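Predicted acetyltransferase (Clostridium acetobutylicum, PDB 3MGD) binds acetyl-CoA and probably transfers its acyl group to an acceptor, as a member of the GNAT acetyltransferase family. Local coordinates at residues A[47-55]-A[64-72]. Sequence-based numbering, arbitrary orientation.
Sequences ANNLLVEWI and ATAAIAFID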
ATOM      1  N   ALA A  47       0.758  -6.868 -17.575  1.00 16.76           N
ATOM      2  CA  ALA A  47       0.427  -8.189 -18.085  1.00 27.10           C
ATOM      3  C   ALA A  47      -0.621  -8.866 -17.220  1.00 26.74           C
ATOM      4  O   ALA A  47      -1.492  -9.566 -17.732  1.00 28.70           O
ATOM      5  CB  ALA A  47       1.678  -9.063 -18.196  1.00 28.34           C
ATOM      6  N   ASN A  48      -0.546  -8.657 -15.908  1.00 23.71           N
ATOM      7  CA  ASN A  48      -1.470  -9.251 -14.942  0.50 24.63           C
ATOM      8  C   ASN A  48      -2.666  -8.364 -14.615  1.00 22.79           C
ATOM      9  O   ASN A  48      -3.456  -8.694 -13.739  1.00 21.90           O
ATOM     10  CB  ASN A  48      -0.739  -9.555 -13.629  0.50 26.10           C
ATOM     11  CG  ASN A  48       0.304 -10.641 -13.772  0.50 31.22           C
ATOM     12  OD1 ASN A  48       0.152 -11.571 -14.566  0.50 34.31           O
ATOM     13  ND2 ASN A  48       1.369 -10.539 -12.983  0.50 29.62           N
ATOM     14  N   ASN A  49      -2.758  -7.214 -15.274  1.00 20.52           N
ATOM     15  CA  ASN A  49      -3.857  -6.263 -15.057  1.00 22.23           C
ATOM     16  C   ASN A  49      -3.966  -5.751 -13.628  1.00 24.77           C
ATOM     17  O   ASN A  49      -5.058  -5.381 -13.174  1.00 24.40           O
ATOM     18  CB  ASN A  49      -5.204  -6.874 -15.498  1.00 26.49           C
ATOM     19  CG  ASN A  49      -6.208  -5.821 -16.025  1.00 35.47           C
ATOM     20  OD1 ASN A  49      -5.831  -4.764 -16.535  1.00 36.98           O
ATOM     21  ND2 ASN A  49      -7.490  -6.136 -15.919  1.00 41.76           N
ATOM     22  N   LEU A  50      -2.840  -5.745 -12.918  1.00 19.85           N
ATOM     23  CA  LEU A  50      -2.763  -5.155 -11.577  1.00 14.79           C
ATOM     24  C   LEU A  50      -2.380  -3.670 -11.631  1.00 18.21           C
ATOM     25  O   LEU A  50      -2.235  -3.017 -10.599  1.00 18.00           O
ATOM     26  CB  LEU A  50      -1.760  -5.928 -10.716  1.00 20.88           C
ATOM     27  CG  LEU A  50      -2.231  -7.335 -10.325  1.00 20.07           C
ATOM     28  CD1 LEU A  50      -1.140  -8.137  -9.599  1.00 19.53           C
ATOM     29  CD2 LEU A  50      -3.509  -7.260  -9.485  1.00 23.50           C
ATOM     30  N   LEU A  51      -2.193  -3.165 -12.849  1.00 18.28           N
ATOM     31  CA  LEU A  51      -1.954  -1.750 -13.103  1.00 15.52           C
ATOM     32  C   LEU A  51      -2.740  -1.343 -14.349  1.00 17.64           C
ATOM     33  O   LEU A  51      -2.732  -2.065 -15.341  1.00 17.63           O
ATOM     34  CB  LEU A  51      -0.463  -1.498 -13.355  1.00 14.00           C
ATOM     35  CG  LEU A  51      -0.097  -0.020 -13.545  1.00 16.67           C
ATOM     36  CD1 LEU A  51      -0.143   0.717 -12.184  1.00 16.08           C
ATOM     37  CD2 LEU A  51       1.273   0.144 -14.230  1.00 17.51           C
ATOM     38  N   VAL A  52      -3.425  -0.206 -14.288  1.00 17.58           N
ATOM     39  CA  VAL A  52      -4.041   0.398 -15.470  1.00 15.94           C
ATOM     40  C   VAL A  52      -3.514   1.824 -15.605  1.00 19.00           C
ATOM     41  O   VAL A  52      -3.652   2.628 -14.693  1.00 16.88           O
ATOM     42  CB  VAL A  52      -5.587   0.443 -15.369  1.00 21.48           C
ATOM     43  CG1 VAL A  52      -6.190   1.230 -16.536  1.00 18.18           C
ATOM     44  CG2 VAL A  52      -6.172  -0.982 -15.315  1.00 22.32           C
ATOM     45  N   GLU A  53      -2.898   2.135 -16.737  1.00 19.87           N
ATOM     46  CA  GLU A  53      -2.334   3.469 -16.922  1.00 19.54           C
ATOM     47  C   GLU A  53      -2.979   4.118 -18.126  1.00 20.21           C
ATOM     48  O   GLU A  53      -2.835   3.645 -19.252  1.00 20.18           O
ATOM     49  CB  GLU A  53      -0.804   3.427 -17.044  1.00 19.78           C
ATOM     50  CG  GLU A  53      -0.160   4.800 -17.370  1.00 15.58           C
ATOM     51  CD  GLU A  53       1.208   5.007 -16.717  1.00 21.53           C
ATOM     52  OE1 GLU A  53       1.920   5.953 -17.130  1.00 19.70           O
ATOM     53  OE2 GLU A  53       1.581   4.233 -15.803  1.00 19.45           O
ATOM     54  N   TRP A  54      -3.732   5.183 -17.870  1.00 17.19           N
ATOM     55  CA  TRP A  54      -4.396   5.918 -18.925  1.00 17.14           C
ATOM     56  C   TRP A  54      -3.427   6.952 -19.489  1.00 21.12           C
ATOM     57  O   TRP A  54      -2.596   7.513 -18.761  1.00 19.75           O
ATOM     58  CB  TRP A  54      -5.648   6.614 -18.390  1.00 16.67           C
ATOM     59  CG  TRP A  54      -6.866   5.741 -18.367  1.00 21.16           C
ATOM     60  CD1 TRP A  54      -7.301   4.947 -17.339  1.00 19.57           C
ATOM     61  CD2 TRP A  54      -7.811   5.582 -19.430  1.00 17.81           C
ATOM     62  NE1 TRP A  54      -8.470   4.303 -17.704  1.00 22.62           N
ATOM     63  CE2 TRP A  54      -8.802   4.685 -18.983  1.00 18.75           C
ATOM     64  CE3 TRP A  54      -7.921   6.126 -20.717  1.00 18.21           C
ATOM     65  CZ2 TRP A  54      -9.874   4.301 -19.786  1.00 24.92           C
ATOM     66  CZ3 TRP A  54      -8.987   5.749 -21.510  1.00 20.31           C
ATOM     67  CH2 TRP A  54      -9.950   4.843 -21.046  1.00 24.57           C
ATOM     68  N   ILE A  55      -3.521   7.190 -20.791  1.00 19.75           N
ATOM     69  CA  ILE A  55      -2.709   8.232 -21.411  1.00 18.65           C
ATOM     70  C   ILE A  55      -3.569   9.182 -22.240  1.00 21.94           C
ATOM     71  O   ILE A  55      -4.578   8.786 -22.815  1.00 20.90           O
ATOM     72  CB  ILE A  55      -1.569   7.647 -22.293  1.00 36.57           C
ATOM     73  CG1 ILE A  55      -2.114   7.086 -23.597  1.00 43.00           C
ATOM     74  CG2 ILE A  55      -0.785   6.571 -21.557  1.00 36.02           C
ATOM     75  CD1 ILE A  55      -1.035   6.496 -24.471  1.00 46.14           C
ATOM     76  N   ALA A  64      -0.396  13.561 -21.151  1.00 20.33           N
ATOM     77  CA  ALA A  64      -0.580  13.254 -19.733  1.00 19.10           C
ATOM     78  C   ALA A  64      -0.668  11.745 -19.499  1.00 19.63           C
ATOM     79  O   ALA A  64      -1.008  10.978 -20.398  1.00 20.04           O
ATOM     80  CB  ALA A  64      -1.813  13.956 -19.184  1.00 17.51           C
ATOM     81  N   THR A  65      -0.325  11.328 -18.290  1.00 17.77           N
ATOM     82  CA  THR A  65      -0.540   9.952 -17.877  1.00 15.67           C
ATOM     83  C   THR A  65      -1.208   9.963 -16.504  1.00 17.09           C
ATOM     84  O   THR A  65      -1.189  10.976 -15.806  1.00 19.24           O
ATOM     85  CB  THR A  65       0.786   9.190 -17.726  1.00 18.42           C
ATOM     86  OG1 THR A  65       1.589   9.812 -16.713  1.00 18.30           O
ATOM     87  CG2 THR A  65       1.560   9.166 -19.045  1.00 19.50           C
ATOM     88  N   ALA A  66      -1.780   8.822 -16.122  1.00 16.24           N
ATOM     89  CA  ALA A  66      -2.370   8.646 -14.790  1.00 18.49           C
ATOM     90  C   ALA A  66      -2.605   7.159 -14.609  1.00 18.30           C
ATOM     91  O   ALA A  66      -3.169   6.517 -15.494  1.00 17.85           O
ATOM     92  CB  ALA A  66      -3.684   9.389 -14.696  1.00 16.64           C
ATOM     93  N   ALA A  67      -2.164   6.592 -13.493  1.00 15.90           N
ATOM     94  CA  ALA A  67      -2.346   5.140 -13.308  1.00 14.14           C
ATOM     95  C   ALA A  67      -3.016   4.784 -11.994  1.00 14.60           C
ATOM     96  O   ALA A  67      -3.027   5.572 -11.042  1.00 14.61           O
ATOM     97  CB  ALA A  67      -1.019   4.392 -13.431  1.00 18.28           C
ATOM     98  N   ILE A  68      -3.570   3.578 -11.950  1.00 16.02           N
ATOM     99  CA  ILE A  68      -4.100   3.049 -10.707  1.00 16.44           C
ATOM    100  C   ILE A  68      -3.597   1.624 -10.610  1.00 16.95           C
ATOM    101  O   ILE A  68      -3.650   0.877 -11.594  1.00 14.15           O
ATOM    102  CB  ILE A  68      -5.652   3.142 -10.636  1.00 19.32           C
ATOM    103  CG1 ILE A  68      -6.168   2.701  -9.264  1.00 19.34           C
ATOM    104  CG2 ILE A  68      -6.323   2.369 -11.796  1.00 17.22           C
ATOM    105  CD1 ILE A  68      -7.583   3.162  -8.968  1.00 17.45           C
ATOM    106  N   ALA A  69      -3.046   1.287  -9.445  1.00 12.72           N
ATOM    107  CA  ALA A  69      -2.587  -0.069  -9.130  1.00 13.16           C
ATOM    108  C   ALA A  69      -3.534  -0.679  -8.112  1.00 18.19           C
ATOM    109  O   ALA A  69      -4.002   0.009  -7.201  1.00 21.57           O
ATOM    110  CB  ALA A  69      -1.175  -0.028  -8.544  1.00 14.45           C
ATOM    111  N   PHE A  70      -3.818  -1.971  -8.255  1.00 18.16           N
ATOM    112  CA  PHE A  70      -4.731  -2.635  -7.331  1.00 16.73           C
ATOM    113  C   PHE A  70      -3.935  -3.448  -6.336  1.00 20.24           C
ATOM    114  O   PHE A  70      -3.192  -4.351  -6.711  1.00 20.87           O
ATOM    115  CB  PHE A  70      -5.736  -3.485  -8.097  1.00 21.45           C
ATOM    116  CG  PHE A  70      -6.402  -2.735  -9.192  1.00 21.15           C
ATOM    117  CD1 PHE A  70      -7.282  -1.712  -8.899  1.00 22.84           C
ATOM    118  CD2 PHE A  70      -6.101  -3.004 -10.513  1.00 28.51           C
ATOM    119  CE1 PHE A  70      -7.879  -0.986  -9.921  1.00 23.86           C
ATOM    120  CE2 PHE A  70      -6.687  -2.287 -11.528  1.00 28.74           C
ATOM    121  CZ  PHE A  70      -7.576  -1.280 -11.230  1.00 23.35           C
ATOM    122  N   ILE A  71      -4.071  -3.084  -5.064  1.00 17.43           N
ATOM    123  CA  ILE A  71      -3.230  -3.625  -4.023  1.00 14.30           C
ATOM    124  C   ILE A  71      -4.108  -4.282  -2.959  1.00 17.61           C
ATOM    125  O   ILE A  71      -5.223  -3.819  -2.705  1.00 18.85           O
ATOM    126  CB  ILE A  71      -2.388  -2.508  -3.381  1.00 22.92           C
ATOM    127  CG1 ILE A  71      -1.512  -1.824  -4.436  1.00 27.23           C
ATOM    128  CG2 ILE A  71      -1.537  -3.062  -2.250  1.00 27.07           C
ATOM    129  CD1 ILE A  71      -0.491  -2.715  -5.038  1.00 32.76           C
ATOM    130  N   ASP A  72      -3.590  -5.347  -2.342  1.00 16.96           N
ATOM    131  CA  ASP A  72      -4.359  -6.163  -1.398  1.00 14.83           C
ATOM    132  C   ASP A  72      -3.882  -5.910   0.027  1.00 18.38           C
ATOM    133  O   ASP A  72      -2.699  -6.084   0.334  1.00 19.31           O
ATOM    134  CB  ASP A  72      -4.171  -7.663  -1.704  1.00 15.29           C
ATOM    135  CG  ASP A  72      -4.648  -8.061  -3.101  1.00 27.02           C
ATOM    136  OD1 ASP A  72      -5.485  -7.341  -3.680  1.00 24.22           O
ATOM    137  OD2 ASP A  72      -4.197  -9.117  -3.614  1.00 19.92           O
TER
HETATM  138  O   HOH W   1      -0.427  -3.609  -8.297  1.00 22.22           O
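V52 and I68 are an antiparallel hydrogen-bonded pair: V52 N donates to I68 O at 2.9 Å and almost straight (171°), and I68 N donates back to V52 O. W54 and A66 repeat the pattern less evenly, W54 N hydrogen-bonding A66 O at 2.8 Å but A66 N donating to W54 O at 3.1 Å and bent to 141°. Where the strands part, F70 N donates to L50 O from above the carbonyl plane, and a water donates to that same oxygen and to F70 O.

E53 shares a face of the sheet with L51, T65, A67 and A69. CG anti to the backbone N (chi1 175°) and a bend at chi2 set its carboxylate between A67 and T65, OE2 3.5 Å from A67 CB and OE1 3.5 Å from T65 CB. L51 CD1 rests on A69 CB at 3.9 Å. On the other face V52 CG2 meets the edge of the F70 ring at CE2 (4.0 Å), and helix 101-115 covers V52, A66 and I68.

This is the hairpin of strands 51-58 and 61-72 in the central GNAT sheet. N89 ND2 hydrogen-bonds OE2 of buried E53, adding a side-chain bond to the backbone pairing with strand 83-92, which carries M90 and T92 of the acetyl-CoA site.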